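Local coordinates for putative isochorismatase hydrolase (Oleispira antarctica, PDB 3LQY), which probably acts as a hydrolase of the isochorismatase family, on a substrate not identified here, at residues 9-14 with 114-119; 53-58 with 87-92. All coordinates share one frame; numbering follows the deposited sequence.

Overall arrangement
From the N terminus, the chain enters the parallel six-stranded sheet at strand 8-13, passes through helix 33-49 and returns as strand 54-59 on one side of that first strand. A segment of about thirty residues, almost devoid of regular structure, then leads to strand 90-93, and contact 2 (53-58 with 87-92) closes this shorter loop. Helix 104-110 precedes strand 115-121, which joins the other side of strand 8-13 in contact 1 (9-14 with 114-119). Contact 2 therefore lies wholly within the longer loop that contact 1 closes. The centres of the two contacts lie about 9 Å apart, and strands 8-13 and 54-59, as sheet neighbours, join the two contacts directly.

Contact 1. Residues 9-14 with 114-119; sequences ALLLID and KKLVIV
Strand 9-13 runs parallel to strand 115-119, their axes 4.7 Å apart at closest approach and inclined by 32°. Ala9, Leu10, Leu11 and Leu12 pair in order with Leu116, Val117, Ile118 and Val119. Five backbone hydrogen bonds alternate in direction. Ala9 N donates to Lys115 O at 3.2 Å, the longest of the five. The bonds from Val117 N to Ala9 O and from Leu11 N to Val117 O are both 2.9 Å. Val119 N then bonds Leu11 O, and at the far end Ile13 N reaches Val119 O at 2.8 Å. Leu10 and Leu12 turn their own backbone groups the other way, to Pro53, Val55 and Val57, which places strand 8-13 inside the parallel sheet of the isochorismatase-like alpha/beta fold.

Side chains from the two strands meet on both faces. On the face bearing Leu10, Leu12, Val117 and Val119, CD1 of Leu10 reaches across to CG1 of Val117 at 3.8 Å and also touches CG1 of Val119. With CG opposite the backbone N (chi1 171°), the Leu10 side chain crosses that of Val117 at a slant. Leu12 instead lies alongside Val119, the two pointing the same way, with CG of Leu12 3.8 Å from CG2 of Val119. Helix 33-49 covers this face, placing Leu43 against Leu10 and Val119, and Leu44 against Leu12. On the opposite face, Leu11 and Leu116 lie side by side, CD2 of Leu11 meeting CD1 of Leu116 at 4.1 Å. The other branch of Leu116, CD2, packs against the methyl of Ala9.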
loop_
_atom_site.group_PDB
_atom_site.type_symbol
_atom_site.label_atom_id
_atom_site.label_comp_id
_atom_site.label_asym_id
_atom_site.label_seq_id
_atom_site.Cartn_x
_atom_site.Cartn_y
_atom_site.Cartn_z
ATOM N N ALA A 9 -3.491 -2.847 11.947
ATOM C CA ALA A 9 -2.596 -1.800 11.499
ATOM C C ALA A 9 -3.020 -1.361 10.108
ATOM O O ALA A 9 -3.378 -2.194 9.255
ATOM C CB ALA A 9 -1.178 -2.335 11.452
ATOM N N LEU A 10 -2.997 -0.066 9.847
ATOM C CA LEU A 10 -3.122 0.434 8.466
ATOM C C LEU A 10 -1.728 0.433 7.858
ATOM O O LEU A 10 -0.775 0.948 8.448
ATOM C CB LEU A 10 -3.777 1.808 8.423
ATOM C CG LEU A 10 -3.823 2.622 7.120
ATOM C CD1 LEU A 10 -4.912 2.040 6.156
ATOM C CD2 LEU A 10 -4.046 4.099 7.509
ATOM N N LEU A 11 -1.613 -0.216 6.702
ATOM C CA LEU A 11 -0.337 -0.458 6.038
ATOM C C LEU A 11 -0.382 0.215 4.694
ATOM O O LEU A 11 -1.128 -0.196 3.779
ATOM C CB LEU A 11 -0.079 -1.948 5.877
ATOM C CG LEU A 11 1.295 -2.422 5.401
ATOM C CD1 LEU A 11 2.386 -1.921 6.294
ATOM C CD2 LEU A 11 1.313 -3.945 5.374
ATOM N N LEU A 12 0.417 1.254 4.556
ATOM C CA LEU A 12 0.391 2.028 3.360
ATOM C C LEU A 12 1.617 1.670 2.551
ATOM O O LEU A 12 2.757 1.916 2.963
ATOM C CB LEU A 12 0.387 3.530 3.717
ATOM C CG LEU A 12 -0.727 3.967 4.706
ATOM C CD1 LEU A 12 -0.320 3.863 6.196
ATOM C CD2 LEU A 12 -1.225 5.381 4.391
ATOM N N ILE A 13 1.386 1.122 1.370
ATOM C CA ILE A 13 2.462 0.624 0.509
ATOM C C ILE A 13 2.803 1.615 -0.581
ATOM O O ILE A 13 2.041 1.799 -1.511
ATOM C CB ILE A 13 2.050 -0.728 -0.183
ATOM C CG1 ILE A 13 1.662 -1.783 0.860
ATOM C CG2 ILE A 13 3.214 -1.229 -1.050
ATOM C CD1 ILE A 13 2.798 -2.201 1.790
ATOM N N ASP A 14 3.942 2.297 -0.422
ATOM C CA ASP A 14 4.585 3.032 -1.475
ATOM C C ASP A 14 3.722 4.106 -2.110
ATOM O O ASP A 14 3.684 4.216 -3.331
ATOM C CB ASP A 14 5.136 2.128 -2.593
ATOM C CG ASP A 14 6.169 1.114 -2.123
ATOM O OD1 ASP A 14 6.562 1.130 -0.953
ATOM O OD2 ASP A 14 6.549 0.230 -2.964
ATOM N N LYS A 114 -2.285 -8.208 14.414
ATOM C CA LYS A 114 -2.975 -9.442 14.002
ATOM C C LYS A 114 -3.610 -9.328 12.638
ATOM O O LYS A 114 -3.773 -10.339 11.944
ATOM C CB LYS A 114 -4.114 -9.773 14.970
ATOM C CG LYS A 114 -3.718 -10.148 16.369
ATOM C CD LYS A 114 -2.694 -11.265 16.455
ATOM C CE LYS A 114 -2.282 -11.465 17.889
ATOM N NZ LYS A 114 -1.199 -12.458 18.026
ATOM N N LYS A 115 -4.045 -8.121 12.299
ATOM C CA LYS A 115 -4.789 -7.884 11.082
ATOM C C LYS A 115 -4.185 -6.673 10.394
ATOM O O LYS A 115 -3.433 -5.924 11.018
ATOM C CB LYS A 115 -6.252 -7.599 11.404
ATOM C CG LYS A 115 -6.919 -8.641 12.308
ATOM C CD LYS A 115 -8.236 -8.116 12.872
ATOM C CE LYS A 115 -9.302 -7.865 11.779
ATOM N NZ LYS A 115 -10.650 -7.492 12.392
ATOM N N LEU A 116 -4.518 -6.501 9.116
ATOM C CA LEU A 116 -3.973 -5.424 8.285
ATOM C C LEU A 116 -5.062 -4.834 7.399
ATOM O O LEU A 116 -5.930 -5.548 6.893
ATOM C CB LEU A 116 -2.847 -5.933 7.394
ATOM C CG LEU A 116 -1.634 -6.572 8.061
ATOM C CD1 LEU A 116 -0.678 -7.150 7.015
ATOM C CD2 LEU A 116 -0.932 -5.621 8.978
ATOM N N VAL A 117 -5.003 -3.516 7.214
ATOM C CA VAL A 117 -5.812 -2.833 6.196
ATOM C C VAL A 117 -4.801 -2.246 5.221
ATOM O O VAL A 117 -3.931 -1.486 5.633
ATOM C CB VAL A 117 -6.701 -1.726 6.782
ATOM C CG1 VAL A 117 -7.331 -0.886 5.653
ATOM C CG2 VAL A 117 -7.783 -2.323 7.651
ATOM N N ILE A 118 -4.892 -2.665 3.956
ATOM C CA ILE A 118 -3.827 -2.427 2.958
ATOM C C ILE A 118 -4.260 -1.412 1.932
ATOM O O ILE A 118 -5.360 -1.508 1.383
ATOM C CB ILE A 118 -3.430 -3.755 2.296
ATOM C CG1 ILE A 118 -2.687 -4.623 3.328
ATOM C CG2 ILE A 118 -2.594 -3.548 1.049
ATOM C CD1 ILE A 118 -2.778 -6.154 3.052
ATOM N N VAL A 119 -3.404 -0.419 1.702
ATOM C CA VAL A 119 -3.646 0.603 0.699
ATOM C C VAL A 119 -2.305 0.877 0.003
ATOM O O VAL A 119 -1.243 0.502 0.495
ATOM C CB VAL A 119 -4.264 1.889 1.322
ATOM C CG1 VAL A 119 -5.505 1.531 2.199
ATOM C CG2 VAL A 119 -3.206 2.710 2.102
#

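Contact 2. Residues 53-58 with 87-92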
loop_
_atom_site.group_PDB
_atom_site.type_symbol
_atom_site.label_atom_id
_atom_site.label_comp_id
_atom_site.label_asym_id
_atom_site.label_seq_id
_atom_site.Cartn_x
_atom_site.Cartn_y
_atom_site.Cartn_z
ATOM N N PRO A 53 -2.664 1.502 15.206
ATOM C CA PRO A 53 -1.371 1.417 14.544
ATOM C C PRO A 53 -1.405 1.812 13.051
ATOM O O PRO A 53 -2.322 1.416 12.310
ATOM C CB PRO A 53 -1.007 -0.067 14.702
ATOM C CG PRO A 53 -1.741 -0.504 15.870
ATOM C CD PRO A 53 -3.040 0.207 15.797
ATOM N N VAL A 54 -0.407 2.591 12.642
ATOM C CA VAL A 54 -0.193 2.966 11.247
ATOM C C VAL A 54 1.255 2.644 10.874
ATOM O O VAL A 54 2.187 3.117 11.552
ATOM C CB VAL A 54 -0.456 4.461 11.021
ATOM C CG1 VAL A 54 -0.191 4.828 9.578
ATOM C CG2 VAL A 54 -1.883 4.782 11.379
ATOM N N VAL A 55 1.435 1.821 9.829
ATOM C CA VAL A 55 2.769 1.499 9.324
ATOM C C VAL A 55 2.884 1.834 7.838
ATOM O O VAL A 55 1.981 1.528 7.038
ATOM C CB VAL A 55 3.154 0.039 9.515
ATOM C CG1 VAL A 55 4.586 -0.209 9.041
ATOM C CG2 VAL A 55 2.998 -0.398 10.950
ATOM N N HIS A 56 4.016 2.451 7.492
ATOM C CA HIS A 56 4.306 2.839 6.112
ATOM C C HIS A 56 5.401 1.985 5.497
ATOM O O HIS A 56 6.366 1.568 6.172
ATOM C CB HIS A 56 4.778 4.321 6.055
ATOM C CG HIS A 56 3.849 5.279 6.726
ATOM N ND1 HIS A 56 2.891 5.994 6.037
ATOM C CD2 HIS A 56 3.732 5.643 8.030
ATOM C CE1 HIS A 56 2.247 6.780 6.890
ATOM N NE2 HIS A 56 2.722 6.570 8.104
ATOM N N VAL A 57 5.296 1.803 4.191
ATOM C CA VAL A 57 6.307 1.076 3.455
ATOM C C VAL A 57 6.707 1.979 2.306
ATOM O O VAL A 57 5.863 2.621 1.740
ATOM C CB VAL A 57 5.766 -0.251 2.944
ATOM C CG1 VAL A 57 6.748 -0.861 1.982
ATOM C CG2 VAL A 57 5.468 -1.206 4.148
ATOM N N ARG A 58 7.999 2.028 2.005
ATOM C CA ARG A 58 8.543 2.876 0.999
ATOM C C ARG A 58 9.614 2.108 0.234
ATOM O O ARG A 58 10.396 1.392 0.828
ATOM C CB ARG A 58 9.169 4.095 1.715
ATOM C CG ARG A 58 9.330 5.302 0.908
ATOM C CD ARG A 58 9.775 6.528 1.728
ATOM N NE ARG A 58 11.141 6.436 2.288
ATOM C CZ ARG A 58 12.269 6.576 1.597
ATOM N NH1 ARG A 58 12.244 6.866 0.301
ATOM N NH2 ARG A 58 13.452 6.471 2.221
ATOM N N GLY A 87 6.289 8.399 15.399
ATOM C CA GLY A 87 5.709 7.233 16.051
ATOM C C GLY A 87 5.371 6.148 15.046
ATOM O O GLY A 87 5.424 4.960 15.380
ATOM N N GLU A 88 5.029 6.560 13.819
ATOM C CA GLU A 88 4.582 5.646 12.774
ATOM C C GLU A 88 5.814 5.163 12.023
ATOM O O GLU A 88 6.526 5.967 11.433
ATOM C CB GLU A 88 3.627 6.361 11.819
ATOM C CG GLU A 88 2.468 7.065 12.508
ATOM C CD GLU A 88 1.523 7.752 11.496
ATOM O OE1 GLU A 88 1.955 7.955 10.340
ATOM O OE2 GLU A 88 0.386 8.133 11.878
ATOM N N ALA A 89 6.089 3.867 12.091
ATOM C CA ALA A 89 7.272 3.282 11.482
ATOM C C ALA A 89 7.187 3.404 9.967
ATOM O O ALA A 89 6.101 3.308 9.379
ATOM C CB ALA A 89 7.402 1.789 11.873
ATOM N N VAL A 90 8.343 3.593 9.343
ATOM C CA VAL A 90 8.447 3.558 7.892
ATOM C C VAL A 90 9.446 2.481 7.504
ATOM O O VAL A 90 10.612 2.546 7.886
ATOM C CB VAL A 90 8.928 4.936 7.369
ATOM C CG1 VAL A 90 9.226 4.867 5.890
ATOM C CG2 VAL A 90 7.871 5.977 7.673
ATOM N N VAL A 91 8.989 1.473 6.772
ATOM C CA VAL A 91 9.867 0.414 6.342
ATOM C C VAL A 91 10.360 0.643 4.929
ATOM O O VAL A 91 9.559 0.695 3.994
ATOM C CB VAL A 91 9.127 -0.959 6.327
ATOM C CG1 VAL A 91 10.106 -2.071 5.958
ATOM C CG2 VAL A 91 8.473 -1.216 7.684
ATOM N N LEU A 92 11.668 0.599 4.762
ATOM C CA LEU A 92 12.317 0.809 3.468
ATOM C C LEU A 92 12.542 -0.558 2.831
ATOM O O LEU A 92 13.109 -1.462 3.466
ATOM C CB LEU A 92 13.662 1.556 3.658
ATOM C CG LEU A 92 14.524 1.781 2.402
ATOM C CD1 LEU A 92 13.732 2.448 1.272
ATOM C CD2 LEU A 92 15.751 2.623 2.715
HETATM O O HOH W 1 4.276 2.206 13.399
#
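Glu88 OE1 accepts a nearly straight hydrogen bond from His56 NE2 at 2.7 Å and another from the backbone N of Gln85. The His56 bond lies in the plane of the imidazole but meets the carboxylate from above, with the two planes 31° apart. Arg48 forms a salt bridge with OE2, so both oxygens of this carboxylate are engaged. Extended beyond CG, the Glu88 chain runs beside Val54, whose CB lies 3.9 Å from OE2 of Glu88.

The backbones form the parallel pairing of strand 54-59 with 90-93, an outermost strand, within this chain, of the 3-2-1-4-5-6 sheet of the isochorismatase-like alpha/beta fold. His56 uses both backbone polar atoms, its N bonding Ala89 O and its O accepting from Val91 N at 2.7 Å, and Arg58 N continues the ladder to Val91 O. Nearer the start of the segments, a water bridges Val54 O and Ala89 N, which lie 4.0 Å apart.

Farther along, Leu92 CD1 lies over one face of the Arg58 guanidinium, offset toward its rim, 4.1 Å from NH2 of Arg58. A bend at chi3 (67°) brings that group beside Leu92, while NH1 bonds Ala76 O and forms a salt bridge with Glu60.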